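Local coordinates for protein alpha-toxin (Clostridium novyi, PDB 2VK9) that belongs to the large clostridial toxins, its catalytic domain having the GT-A fold, at residues I314-A319 against Y330-Q335; S294-I299 against L345-N350; Y133-L138 against A236-T241. One frame throughout, in Å; residues are numbered along the deposited sequence.

Contact 1: I314-A319 against Y330-Q335; sequences IFEAIA and YKYMEQ
Tyr-330 lays one flank of its ring against the base of the Glu-316 side chain, CD2 standing 3.9 Å from CB, and carries on obliquely over the helix backbone until its OH lies 3.7 Å from Ala-317 CA. Beyond CB, Glu-316 runs extended (chi2 176°) away from the helix, which brings its carboxylate to the backbone of residues 331-333. There OE2 takes the amide hydrogen of Tyr-332 N through its syn lone pair (2.9 Å), while OE1 adds a weak bond to the same N at 3.2 Å; both oxygens thus straddle one N-H. OE2 also lies near the plane of the Tyr-332 ring, at its CD1 edge, and is also hydrogen-bonded to NE2 of His-518. Buried as it is, this carboxylate is probably steadied as an anion by its polar partners. Met-333 CB lies 3.6 Å from Glu-316 OE1. Lys-341 makes a cation-pi contact with Tyr-330, and Tyr-309 stacks on Tyr-332. Here an acidic side chain of helix 307-321 holds the linker to helix 338-349 by the main-chain amide of Tyr-332, within a helix-loop-helix unit of the toxin's catalytic domain.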
ATOM      1  N   ILE A 314      19.278   0.711 -19.081  1.00 39.20           N
ATOM      2  CA  ILE A 314      19.708  -0.688 -19.214  1.00 38.60           C
ATOM      3  C   ILE A 314      18.543  -1.533 -19.727  1.00 38.32           C
ATOM      4  O   ILE A 314      18.682  -2.257 -20.712  1.00 38.31           O
ATOM      5  CB  ILE A 314      20.198  -1.307 -17.856  1.00 38.67           C
ATOM      6  CG1 ILE A 314      21.312  -0.469 -17.201  1.00 38.82           C
ATOM      7  CG2 ILE A 314      20.606  -2.781 -18.021  1.00 37.84           C
ATOM      8  CD1 ILE A 314      22.696  -0.621 -17.815  1.00 39.29           C
ATOM      9  N   PHE A 315      17.389  -1.432 -19.067  1.00 37.87           N
ATOM     10  CA  PHE A 315      16.248  -2.259 -19.447  1.00 37.26           C
ATOM     11  C   PHE A 315      15.665  -1.945 -20.822  1.00 37.20           C
ATOM     12  O   PHE A 315      15.239  -2.867 -21.529  1.00 37.33           O
ATOM     13  CB  PHE A 315      15.138  -2.249 -18.406  1.00 36.88           C
ATOM     14  CG  PHE A 315      13.965  -3.074 -18.810  1.00 36.24           C
ATOM     15  CD1 PHE A 315      14.082  -4.453 -18.916  1.00 35.75           C
ATOM     16  CD2 PHE A 315      12.761  -2.473 -19.142  1.00 35.91           C
ATOM     17  CE1 PHE A 315      13.011  -5.222 -19.323  1.00 35.63           C
ATOM     18  CE2 PHE A 315      11.681  -3.240 -19.556  1.00 35.71           C
ATOM     19  CZ  PHE A 315      11.806  -4.615 -19.643  1.00 35.73           C
ATOM     20  N   GLU A 316      15.637  -0.665 -21.196  1.00 36.81           N
ATOM     21  CA  GLU A 316      15.223  -0.270 -22.548  1.00 36.86           C
ATOM     22  C   GLU A 316      16.034  -1.013 -23.617  1.00 36.50           C
ATOM     23  O   GLU A 316      15.507  -1.386 -24.672  1.00 36.11           O
ATOM     24  CB  GLU A 316      15.375   1.235 -22.748  1.00 36.96           C
ATOM     25  CG  GLU A 316      14.574   2.078 -21.777  1.00 37.44           C
ATOM     26  CD  GLU A 316      14.812   3.568 -21.943  1.00 37.59           C
ATOM     27  OE1 GLU A 316      15.844   3.972 -22.523  1.00 39.05           O
ATOM     28  OE2 GLU A 316      13.959   4.345 -21.479  1.00 38.85           O
ATOM     29  N   ALA A 317      17.314  -1.232 -23.318  1.00 36.25           N
ATOM     30  CA  ALA A 317      18.212  -1.966 -24.196  1.00 36.32           C
ATOM     31  C   ALA A 317      17.816  -3.424 -24.289  1.00 36.32           C
ATOM     32  O   ALA A 317      17.745  -3.978 -25.382  1.00 36.66           O
ATOM     33  CB  ALA A 317      19.638  -1.844 -23.708  1.00 36.47           C
ATOM     34  N   ILE A 318      17.562  -4.048 -23.143  1.00 36.22           N
ATOM     35  CA  ILE A 318      17.100  -5.425 -23.134  1.00 36.13           C
ATOM     36  C   ILE A 318      15.784  -5.509 -23.873  1.00 36.27           C
ATOM     37  O   ILE A 318      15.658  -6.290 -24.809  1.00 36.05           O
ATOM     38  CB  ILE A 318      16.934  -5.988 -21.711  1.00 36.19           C
ATOM     39  CG1 ILE A 318      18.285  -5.998 -20.988  1.00 36.09           C
ATOM     40  CG2 ILE A 318      16.345  -7.397 -21.778  1.00 35.43           C
ATOM     41  CD1 ILE A 318      18.201  -6.204 -19.502  1.00 35.50           C
ATOM     42  N   ALA A 319      14.819  -4.681 -23.468  1.00 36.67           N
ATOM     43  CA  ALA A 319      13.473  -4.715 -24.045  1.00 37.16           C
ATOM     44  C   ALA A 319      13.548  -4.669 -25.557  1.00 37.64           C
ATOM     45  O   ALA A 319      12.922  -5.484 -26.235  1.00 37.32           O
ATOM     46  CB  ALA A 319      12.615  -3.579 -23.512  1.00 36.83           C
ATOM     47  N   TYR A 330      13.449   4.345 -26.254  1.00 47.47           N
ATOM     48  CA  TYR A 330      14.676   4.683 -25.520  1.00 48.11           C
ATOM     49  C   TYR A 330      14.577   6.059 -24.856  1.00 49.04           C
ATOM     50  O   TYR A 330      15.400   6.935 -25.111  1.00 49.48           O
ATOM     51  CB  TYR A 330      15.882   4.661 -26.455  1.00 47.56           C
ATOM     52  CG  TYR A 330      16.424   3.291 -26.764  1.00 46.79           C
ATOM     53  CD1 TYR A 330      16.126   2.658 -27.963  1.00 46.14           C
ATOM     54  CD2 TYR A 330      17.259   2.631 -25.861  1.00 46.32           C
ATOM     55  CE1 TYR A 330      16.640   1.397 -28.255  1.00 46.13           C
ATOM     56  CE2 TYR A 330      17.777   1.372 -26.139  1.00 45.59           C
ATOM     57  CZ  TYR A 330      17.462   0.759 -27.335  1.00 45.87           C
ATOM     58  OH  TYR A 330      17.968  -0.490 -27.613  1.00 46.00           O
ATOM     59  N   LYS A 331      13.570   6.246 -24.008  1.00 50.07           N
ATOM     60  CA  LYS A 331      13.329   7.531 -23.354  1.00 51.20           C
ATOM     61  C   LYS A 331      14.471   7.951 -22.408  1.00 52.07           C
ATOM     62  O   LYS A 331      14.772   9.137 -22.274  1.00 52.47           O
ATOM     63  CB  LYS A 331      11.962   7.527 -22.636  1.00 51.09           C
ATOM     64  CG  LYS A 331      11.773   8.638 -21.603  1.00 51.53           C
ATOM     65  CD  LYS A 331      10.314   8.961 -21.323  1.00 52.48           C
ATOM     66  CE  LYS A 331      10.208  10.062 -20.253  1.00 53.26           C
ATOM     67  NZ  LYS A 331       8.866  10.727 -20.196  1.00 53.66           N
ATOM     68  N   TYR A 332      15.118   6.985 -21.768  1.00 53.01           N
ATOM     69  CA  TYR A 332      16.149   7.313 -20.795  1.00 54.01           C
ATOM     70  C   TYR A 332      17.547   7.004 -21.310  1.00 55.06           C
ATOM     71  O   TYR A 332      18.532   7.214 -20.603  1.00 55.15           O
ATOM     72  CB  TYR A 332      15.865   6.633 -19.447  1.00 53.77           C
ATOM     73  CG  TYR A 332      14.573   7.110 -18.813  1.00 53.15           C
ATOM     74  CD1 TYR A 332      13.392   6.386 -18.960  1.00 52.32           C
ATOM     75  CD2 TYR A 332      14.527   8.299 -18.089  1.00 52.41           C
ATOM     76  CE1 TYR A 332      12.210   6.832 -18.396  1.00 51.54           C
ATOM     77  CE2 TYR A 332      13.344   8.747 -17.519  1.00 51.23           C
ATOM     78  CZ  TYR A 332      12.198   8.010 -17.678  1.00 50.84           C
ATOM     79  OH  TYR A 332      11.031   8.445 -17.116  1.00 51.05           O
ATOM     80  N   MET A 333      17.629   6.521 -22.546  1.00 56.36           N
ATOM     81  CA  MET A 333      18.917   6.315 -23.199  1.00 57.80           C
ATOM     82  C   MET A 333      19.293   7.495 -24.110  1.00 59.11           C
ATOM     83  O   MET A 333      20.364   7.489 -24.733  1.00 59.24           O
ATOM     84  CB  MET A 333      18.926   5.003 -23.978  1.00 57.44           C
ATOM     85  CG  MET A 333      20.296   4.578 -24.460  1.00 57.02           C
ATOM     86  SD  MET A 333      20.979   3.153 -23.600  1.00 57.30           S
ATOM     87  CE  MET A 333      21.497   3.827 -22.041  1.00 57.77           C
ATOM     88  N   GLU A 334      18.413   8.496 -24.194  1.00 60.62           N
ATOM     89  CA  GLU A 334      18.743   9.761 -24.863  1.00 62.30           C
ATOM     90  C   GLU A 334      19.926  10.419 -24.170  1.00 62.79           C
ATOM     91  O   GLU A 334      20.879  10.825 -24.831  1.00 63.10           O
ATOM     92  CB  GLU A 334      17.563  10.731 -24.845  1.00 62.30           C
ATOM     93  CG  GLU A 334      16.798  10.873 -26.156  1.00 63.14           C
ATOM     94  CD  GLU A 334      15.560  11.762 -25.998  1.00 63.58           C
ATOM     95  OE1 GLU A 334      15.705  12.938 -25.582  1.00 64.80           O
ATOM     96  OE2 GLU A 334      14.435  11.280 -26.272  1.00 65.47           O
ATOM     97  N   GLN A 335      19.853  10.502 -22.838  1.00 63.59           N
ATOM     98  CA  GLN A 335      20.893  11.100 -21.993  1.00 64.23           C
ATOM     99  C   GLN A 335      22.268  10.456 -22.145  1.00 64.50           C
ATOM    100  O   GLN A 335      23.284  11.128 -21.989  1.00 64.73           O
ATOM    101  CB  GLN A 335      20.500  11.010 -20.526  1.00 64.33           C
ATOM    102  CG  GLN A 335      19.357  11.906 -20.099  1.00 65.30           C
ATOM    103  CD  GLN A 335      19.060  11.758 -18.615  1.00 66.35           C
ATOM    104  OE1 GLN A 335      19.964  11.484 -17.814  1.00 66.37           O
ATOM    105  NE2 GLN A 335      17.794  11.932 -18.240  1.00 66.33           N
TER

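Contact 2: S294-I299 against L345-N350; sequences SLFNDI and LSFVRN
An apolar helix-to-loop junction joins the loop between strand 280-283 and helix 307-321 to the end of helix 338-349, and Phe-347 is its centre, reaching from the helix among Leu-295, Phe-296 and Ile-299. With CG anti to the backbone N (chi1 -161°), its ring is carried out from the helix into the curve of the loop. Phe-296 meets it with the centroids 5.1 Å apart and the planes 49° to each other, an oblique aromatic pair. Within this pair Phe-347 CD2 sits over one face of the Phe-296 ring, displaced toward the rim, 3.9 Å from CE2. The edge of the same Phe-296 ring receives Val-348 CG2, with CE2 and CZ both 4.1 Å from it, so two successive helix residues hold one aromatic ring from its face and its edge. Leu-295 approaches Phe-347 CE2 with CB at 3.9 Å, and Leu-295 O lies near Phe-347 CZ, obliquely to the ring; Ile-299 adds CD1, 4.2 Å from Phe-347 CD1. Beyond the two segments, His-351 stacks on Phe-347, while Leu-356 touches Phe-296. No hydrogen bond links 294-299 with 345-350, so their attachment to each other rests on dispersion and the burial of hydrocarbon surface.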
ATOM      1  N   SER A 294      23.491  -6.737 -12.125  1.00 49.95           N
ATOM      2  CA  SER A 294      24.890  -7.062 -11.837  1.00 51.10           C
ATOM      3  C   SER A 294      25.748  -7.164 -13.095  1.00 51.95           C
ATOM      4  O   SER A 294      26.832  -6.584 -13.158  1.00 52.24           O
ATOM      5  CB  SER A 294      24.995  -8.361 -11.042  1.00 51.02           C
ATOM      6  OG  SER A 294      24.887  -8.094  -9.658  1.00 51.59           O
ATOM      7  N   LEU A 295      25.255  -7.885 -14.097  1.00 52.79           N
ATOM      8  CA  LEU A 295      26.028  -8.145 -15.308  1.00 53.70           C
ATOM      9  C   LEU A 295      26.552  -6.867 -15.965  1.00 54.37           C
ATOM     10  O   LEU A 295      27.555  -6.888 -16.677  1.00 54.27           O
ATOM     11  CB  LEU A 295      25.204  -8.985 -16.295  1.00 53.66           C
ATOM     12  CG  LEU A 295      24.682 -10.337 -15.779  1.00 53.44           C
ATOM     13  CD1 LEU A 295      23.671 -10.937 -16.747  1.00 53.50           C
ATOM     14  CD2 LEU A 295      25.820 -11.315 -15.521  1.00 53.06           C
ATOM     15  N   PHE A 296      25.885  -5.751 -15.686  1.00 55.43           N
ATOM     16  CA  PHE A 296      26.230  -4.453 -16.272  1.00 56.53           C
ATOM     17  C   PHE A 296      27.090  -3.617 -15.319  1.00 57.45           C
ATOM     18  O   PHE A 296      27.049  -2.379 -15.349  1.00 57.61           O
ATOM     19  CB  PHE A 296      24.948  -3.693 -16.653  1.00 56.25           C
ATOM     20  CG  PHE A 296      24.101  -4.404 -17.675  1.00 56.08           C
ATOM     21  CD1 PHE A 296      23.300  -5.484 -17.311  1.00 55.55           C
ATOM     22  CD2 PHE A 296      24.099  -3.992 -19.001  1.00 55.89           C
ATOM     23  CE1 PHE A 296      22.525  -6.143 -18.253  1.00 55.22           C
ATOM     24  CE2 PHE A 296      23.321  -4.645 -19.951  1.00 55.68           C
ATOM     25  CZ  PHE A 296      22.537  -5.725 -19.575  1.00 55.55           C
ATOM     26  N   ASN A 297      27.864  -4.300 -14.474  1.00 58.56           N
ATOM     27  CA  ASN A 297      28.739  -3.635 -13.503  1.00 59.60           C
ATOM     28  C   ASN A 297      30.058  -3.142 -14.081  1.00 60.31           C
ATOM     29  O   ASN A 297      30.621  -2.163 -13.592  1.00 60.33           O
ATOM     30  CB  ASN A 297      28.982  -4.522 -12.281  1.00 59.44           C
ATOM     31  CG  ASN A 297      27.888  -4.376 -11.239  1.00 59.52           C
ATOM     32  OD1 ASN A 297      26.886  -3.689 -11.459  1.00 59.48           O
ATOM     33  ND2 ASN A 297      28.076  -5.018 -10.095  1.00 59.43           N
ATOM     34  N   ASP A 298      30.535  -3.817 -15.125  1.00 61.30           N
ATOM     35  CA  ASP A 298      31.734  -3.393 -15.848  1.00 62.28           C
ATOM     36  C   ASP A 298      31.413  -2.355 -16.917  1.00 62.58           C
ATOM     37  O   ASP A 298      32.137  -2.235 -17.910  1.00 62.82           O
ATOM     38  CB  ASP A 298      32.439  -4.597 -16.471  1.00 62.50           C
ATOM     39  CG  ASP A 298      32.702  -5.699 -15.465  1.00 63.72           C
ATOM     40  OD1 ASP A 298      32.929  -5.377 -14.269  1.00 64.23           O
ATOM     41  OD2 ASP A 298      32.668  -6.885 -15.869  1.00 64.79           O
ATOM     42  N   ILE A 299      30.312  -1.632 -16.721  1.00 62.99           N
ATOM     43  CA  ILE A 299      29.978  -0.462 -17.537  1.00 63.42           C
ATOM     44  C   ILE A 299      29.676   0.703 -16.592  1.00 64.04           C
ATOM     45  O   ILE A 299      28.681   0.683 -15.856  1.00 64.20           O
ATOM     46  CB  ILE A 299      28.811  -0.721 -18.528  1.00 63.13           C
ATOM     47  CG1 ILE A 299      29.193  -1.827 -19.522  1.00 63.24           C
ATOM     48  CG2 ILE A 299      28.474   0.557 -19.282  1.00 62.54           C
ATOM     49  CD1 ILE A 299      28.017  -2.547 -20.183  1.00 63.30           C
ATOM     50  N   LEU A 345      24.155  -2.150 -25.807  1.00 58.60           N
ATOM     51  CA  LEU A 345      23.493  -2.915 -26.861  1.00 58.88           C
ATOM     52  C   LEU A 345      24.256  -4.153 -27.336  1.00 59.36           C
ATOM     53  O   LEU A 345      23.649  -5.160 -27.700  1.00 59.34           O
ATOM     54  CB  LEU A 345      23.169  -2.018 -28.056  1.00 58.76           C
ATOM     55  CG  LEU A 345      22.097  -0.932 -27.919  1.00 58.63           C
ATOM     56  CD1 LEU A 345      21.516  -0.621 -29.289  1.00 59.32           C
ATOM     57  CD2 LEU A 345      20.980  -1.343 -26.992  1.00 58.12           C
ATOM     58  N   SER A 346      25.583  -4.079 -27.344  1.00 60.11           N
ATOM     59  CA  SER A 346      26.394  -5.240 -27.698  1.00 60.78           C
ATOM     60  C   SER A 346      26.475  -6.218 -26.527  1.00 61.02           C
ATOM     61  O   SER A 346      26.579  -7.428 -26.734  1.00 61.37           O
ATOM     62  CB  SER A 346      27.799  -4.823 -28.127  1.00 60.78           C
ATOM     63  OG  SER A 346      28.516  -4.319 -27.018  1.00 61.34           O
ATOM     64  N   PHE A 347      26.432  -5.690 -25.305  1.00 61.20           N
ATOM     65  CA  PHE A 347      26.435  -6.526 -24.110  1.00 61.21           C
ATOM     66  C   PHE A 347      25.148  -7.332 -24.018  1.00 60.87           C
ATOM     67  O   PHE A 347      25.165  -8.510 -23.668  1.00 60.90           O
ATOM     68  CB  PHE A 347      26.606  -5.684 -22.851  1.00 61.48           C
ATOM     69  CG  PHE A 347      27.066  -6.474 -21.672  1.00 63.04           C
ATOM     70  CD1 PHE A 347      28.431  -6.594 -21.396  1.00 64.53           C
ATOM     71  CD2 PHE A 347      26.145  -7.128 -20.850  1.00 64.38           C
ATOM     72  CE1 PHE A 347      28.878  -7.341 -20.307  1.00 65.67           C
ATOM     73  CE2 PHE A 347      26.573  -7.880 -19.757  1.00 65.64           C
ATOM     74  CZ  PHE A 347      27.946  -7.989 -19.484  1.00 66.13           C
ATOM     75  N   VAL A 348      24.036  -6.676 -24.332  1.00 60.58           N
ATOM     76  CA  VAL A 348      22.730  -7.315 -24.382  1.00 60.27           C
ATOM     77  C   VAL A 348      22.705  -8.444 -25.414  1.00 60.24           C
ATOM     78  O   VAL A 348      22.309  -9.561 -25.092  1.00 60.23           O
ATOM     79  CB  VAL A 348      21.608  -6.282 -24.665  1.00 60.19           C
ATOM     80  CG1 VAL A 348      20.278  -6.972 -24.947  1.00 60.22           C
ATOM     81  CG2 VAL A 348      21.465  -5.322 -23.492  1.00 60.14           C
ATOM     82  N   ARG A 349      23.146  -8.168 -26.639  1.00 60.25           N
ATOM     83  CA  ARG A 349      23.028  -9.164 -27.711  1.00 60.36           C
ATOM     84  C   ARG A 349      23.954 -10.378 -27.555  1.00 60.09           C
ATOM     85  O   ARG A 349      23.716 -11.421 -28.166  1.00 60.35           O
ATOM     86  CB  ARG A 349      23.113  -8.536 -29.117  1.00 60.33           C
ATOM     87  CG  ARG A 349      24.423  -7.855 -29.468  1.00 61.03           C
ATOM     88  CD  ARG A 349      24.495  -7.504 -30.966  1.00 60.89           C
ATOM     89  NE  ARG A 349      25.094  -6.185 -31.174  1.00 61.03           N
ATOM     90  CZ  ARG A 349      24.396  -5.057 -31.281  1.00 60.80           C
ATOM     91  NH1 ARG A 349      23.071  -5.079 -31.224  1.00 60.82           N
ATOM     92  NH2 ARG A 349      25.019  -3.904 -31.451  1.00 61.17           N
ATOM     93  N   ASN A 350      24.981 -10.249 -26.718  1.00 59.74           N
ATOM     94  CA  ASN A 350      25.908 -11.358 -26.459  1.00 59.48           C
ATOM     95  C   ASN A 350      25.594 -12.173 -25.198  1.00 59.12           C
ATOM     96  O   ASN A 350      26.308 -13.122 -24.871  1.00 59.07           O
ATOM     97  CB  ASN A 350      27.355 -10.850 -26.436  1.00 59.59           C
ATOM     98  CG  ASN A 350      27.860 -10.472 -27.820  1.00 59.89           C
ATOM     99  OD1 ASN A 350      28.405  -9.383 -28.020  1.00 59.69           O
ATOM    100  ND2 ASN A 350      27.673 -11.373 -28.789  1.00 60.27           N
TER

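Contact 3: Y133-L138 against A236-T241; sequences YDKNSL and ATDINT
Two main-chain hydrogen bonds tie Tyr-133 to the 236-241 segment: its N donates to Thr-237 O (3.0 Å), and its O accepts from Ile-239 N (3.0 Å). The two bonds bracket Asp-238, the residue bridged to Tyr-133 in parallel register, and Asp-238 CA adds a CH...O contact to the same Tyr-133 O. Side-chain-to-backbone bonds add to these. Asp-238 OD1 accepts from Lys-135 N at 3.1 Å, the N-H coming in from above the carboxylate, 55° out of its plane; OD1 also takes a weak bond from Asn-240 N at 3.3 Å. In the GT-A domain this short strand, 237-238, is an edge strand of the mixed sheet and lies beside strand 128-133, from which the chain leaves by a type I beta turn from Asp-134 to Ser-137. Asp-134 shapes that turn, OD1 receiving Asn-136 N (2.9 Å) as an Asx turn while OD2 is bonded to Tyr-253 OH. Van der Waals contacts complete the interface. Tyr-133 CG is tucked between the backbone N and the carbonyl carbon (chi1 84°), which brings ring atom CD1 to Ala-236 CB; its OH bonds to Asn-228. Ile-239 crosses Asp-134 obliquely, its CG1 4.0 Å from Asp-134 CB. As for charge, Asp-134 OD1 and Asp-238 OD1 lie 4.5 Å apart, a proximity that would raise the cost of both being ionised, although the amides of Asn-136 and Lys-135 should ease it.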
ATOM      1  N   TYR A 133     -10.250  -7.500 -11.962  1.00 18.91           N
ATOM      2  CA  TYR A 133     -10.942  -6.258 -12.227  1.00 19.57           C
ATOM      3  C   TYR A 133     -12.384  -6.340 -11.746  1.00 19.90           C
ATOM      4  O   TYR A 133     -12.869  -7.413 -11.383  1.00 19.89           O
ATOM      5  CB  TYR A 133     -10.873  -5.929 -13.708  1.00 19.91           C
ATOM      6  CG  TYR A 133     -11.928  -6.581 -14.576  1.00 20.58           C
ATOM      7  CD1 TYR A 133     -11.954  -7.962 -14.764  1.00 20.19           C
ATOM      8  CD2 TYR A 133     -12.878  -5.804 -15.243  1.00 21.29           C
ATOM      9  CE1 TYR A 133     -12.897  -8.554 -15.581  1.00 20.51           C
ATOM     10  CE2 TYR A 133     -13.831  -6.380 -16.069  1.00 21.70           C
ATOM     11  CZ  TYR A 133     -13.838  -7.762 -16.235  1.00 21.92           C
ATOM     12  OH  TYR A 133     -14.788  -8.349 -17.051  1.00 21.29           O
ATOM     13  N   ASP A 134     -13.058  -5.201 -11.731  1.00 20.24           N
ATOM     14  CA  ASP A 134     -14.421  -5.141 -11.266  1.00 21.04           C
ATOM     15  C   ASP A 134     -15.337  -4.740 -12.422  1.00 21.74           C
ATOM     16  O   ASP A 134     -15.499  -3.545 -12.748  1.00 21.37           O
ATOM     17  CB  ASP A 134     -14.534  -4.174 -10.093  1.00 21.13           C
ATOM     18  CG  ASP A 134     -15.896  -4.194  -9.454  1.00 21.47           C
ATOM     19  OD1 ASP A 134     -16.874  -4.607 -10.108  1.00 21.99           O
ATOM     20  OD2 ASP A 134     -15.997  -3.791  -8.281  1.00 24.10           O
ATOM     21  N   LYS A 135     -15.925  -5.768 -13.029  1.00 22.57           N
ATOM     22  CA  LYS A 135     -16.809  -5.642 -14.181  1.00 23.50           C
ATOM     23  C   LYS A 135     -17.944  -4.675 -13.892  1.00 23.81           C
ATOM     24  O   LYS A 135     -18.404  -3.953 -14.779  1.00 23.69           O
ATOM     25  CB  LYS A 135     -17.379  -7.019 -14.528  1.00 23.82           C
ATOM     26  CG  LYS A 135     -18.214  -7.069 -15.773  1.00 25.07           C
ATOM     27  CD  LYS A 135     -18.913  -8.400 -15.899  1.00 27.77           C
ATOM     28  CE  LYS A 135     -19.374  -8.609 -17.334  1.00 29.65           C
ATOM     29  NZ  LYS A 135     -20.567  -9.499 -17.431  1.00 32.06           N
ATOM     30  N   ASN A 136     -18.382  -4.656 -12.640  1.00 24.32           N
ATOM     31  CA  ASN A 136     -19.535  -3.859 -12.262  1.00 24.99           C
ATOM     32  C   ASN A 136     -19.221  -2.397 -12.018  1.00 25.46           C
ATOM     33  O   ASN A 136     -20.137  -1.575 -11.905  1.00 25.74           O
ATOM     34  CB  ASN A 136     -20.240  -4.467 -11.053  1.00 24.90           C
ATOM     35  CG  ASN A 136     -21.110  -5.657 -11.420  1.00 25.20           C
ATOM     36  OD1 ASN A 136     -21.762  -6.227 -10.561  1.00 26.41           O
ATOM     37  ND2 ASN A 136     -21.133  -6.027 -12.698  1.00 24.99           N
ATOM     38  N   SER A 137     -17.933  -2.068 -11.947  1.00 25.88           N
ATOM     39  CA  SER A 137     -17.525  -0.707 -11.648  1.00 26.47           C
ATOM     40  C   SER A 137     -16.362  -0.320 -12.553  1.00 26.71           C
ATOM     41  O   SER A 137     -15.181  -0.422 -12.170  1.00 27.49           O
ATOM     42  CB  SER A 137     -17.175  -0.571 -10.168  1.00 26.47           C
ATOM     43  OG  SER A 137     -15.864  -1.028  -9.923  1.00 27.33           O
ATOM     44  N   LEU A 138     -16.716   0.104 -13.767  1.00 26.63           N
ATOM     45  CA  LEU A 138     -15.744   0.350 -14.823  1.00 26.57           C
ATOM     46  C   LEU A 138     -15.796   1.813 -15.238  1.00 26.99           C
ATOM     47  O   LEU A 138     -15.157   2.229 -16.219  1.00 27.16           O
ATOM     48  CB  LEU A 138     -16.066  -0.530 -16.033  1.00 26.08           C
ATOM     49  CG  LEU A 138     -15.645  -1.989 -15.999  1.00 24.92           C
ATOM     50  CD1 LEU A 138     -16.490  -2.792 -16.961  1.00 24.28           C
ATOM     51  CD2 LEU A 138     -14.210  -2.085 -16.377  1.00 24.29           C
ATOM     52  N   ALA A 236      -9.053 -11.253 -18.009  1.00 22.83           N
ATOM     53  CA  ALA A 236      -9.125 -10.769 -16.643  1.00 23.20           C
ATOM     54  C   ALA A 236     -10.204 -11.520 -15.891  1.00 23.73           C
ATOM     55  O   ALA A 236     -11.198 -11.939 -16.479  1.00 23.73           O
ATOM     56  CB  ALA A 236      -9.410  -9.302 -16.627  1.00 22.90           C
ATOM     57  N   THR A 237     -10.002 -11.705 -14.594  1.00 24.53           N
ATOM     58  CA  THR A 237     -11.015 -12.345 -13.785  1.00 25.70           C
ATOM     59  C   THR A 237     -11.827 -11.268 -13.078  1.00 26.17           C
ATOM     60  O   THR A 237     -11.276 -10.305 -12.550  1.00 26.30           O
ATOM     61  CB  THR A 237     -10.416 -13.403 -12.798  1.00 25.73           C
ATOM     62  OG1 THR A 237      -9.697 -12.751 -11.759  1.00 27.64           O
ATOM     63  CG2 THR A 237      -9.439 -14.333 -13.505  1.00 26.05           C
ATOM     64  N   ASP A 238     -13.142 -11.422 -13.104  1.00 27.12           N
ATOM     65  CA  ASP A 238     -14.047 -10.486 -12.456  1.00 28.14           C
ATOM     66  C   ASP A 238     -14.163 -10.836 -10.976  1.00 28.77           C
ATOM     67  O   ASP A 238     -14.341 -12.004 -10.630  1.00 29.08           O
ATOM     68  CB  ASP A 238     -15.412 -10.582 -13.126  1.00 28.26           C
ATOM     69  CG  ASP A 238     -16.447  -9.655 -12.515  1.00 29.26           C
ATOM     70  OD1 ASP A 238     -16.080  -8.651 -11.860  1.00 28.16           O
ATOM     71  OD2 ASP A 238     -17.650  -9.936 -12.726  1.00 31.43           O
ATOM     72  N   ILE A 239     -14.064  -9.827 -10.108  1.00 29.41           N
ATOM     73  CA  ILE A 239     -14.095 -10.049  -8.655  1.00 30.05           C
ATOM     74  C   ILE A 239     -15.504 -10.290  -8.103  1.00 31.02           C
ATOM     75  O   ILE A 239     -15.664 -10.991  -7.110  1.00 30.81           O
ATOM     76  CB  ILE A 239     -13.342  -8.945  -7.856  1.00 29.74           C
ATOM     77  CG1 ILE A 239     -13.941  -7.554  -8.081  1.00 29.49           C
ATOM     78  CG2 ILE A 239     -11.880  -8.922  -8.231  1.00 29.62           C
ATOM     79  CD1 ILE A 239     -14.782  -7.052  -6.954  1.00 28.59           C
ATOM     80  N   ASN A 240     -16.516  -9.722  -8.761  1.00 32.51           N
ATOM     81  CA  ASN A 240     -17.925  -9.915  -8.383  1.00 34.07           C
ATOM     82  C   ASN A 240     -18.359 -11.375  -8.366  1.00 35.24           C
ATOM     83  O   ASN A 240     -19.351 -11.739  -7.738  1.00 35.54           O
ATOM     84  CB  ASN A 240     -18.839  -9.172  -9.355  1.00 33.81           C
ATOM     85  CG  ASN A 240     -18.615  -7.689  -9.341  1.00 34.07           C
ATOM     86  OD1 ASN A 240     -17.886  -7.168 -10.173  1.00 35.10           O
ATOM     87  ND2 ASN A 240     -19.229  -6.996  -8.392  1.00 34.06           N
ATOM     88  N   THR A 241     -17.599 -12.201  -9.073  1.00 36.77           N
ATOM     89  CA  THR A 241     -18.000 -13.558  -9.379  1.00 38.13           C
ATOM     90  C   THR A 241     -17.162 -14.585  -8.597  1.00 38.88           C
ATOM     91  O   THR A 241     -17.244 -15.794  -8.824  1.00 38.89           O
ATOM     92  CB  THR A 241     -17.981 -13.774 -10.919  1.00 38.11           C
ATOM     93  OG1 THR A 241     -18.924 -14.788 -11.268  1.00 40.20           O
ATOM     94  CG2 THR A 241     -16.589 -14.137 -11.442  1.00 37.83           C
TER

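Along the chain contact 3 closes first, while 294-299 and 345-350 of contact 2 enclose both segments of contact 1. Contacts 1 and 2 are neighbours, with centres 13 Å apart; contact 1 lies on helix 307-321 and contact 2 on helix 338-349, the next in the chain. Leu-345 packs on Tyr-330 and Ala-317, and Phe-296 on Ile-314, so the two form one continuous patch. Contact 3 belongs to the edge of the mixed sheet, its centre about 35 Å from that of contact 1 and 42 Å from that of contact 2, and touches neither. All six segments belong to the catalytic domain, which combines a helical outlying region with its central sheet.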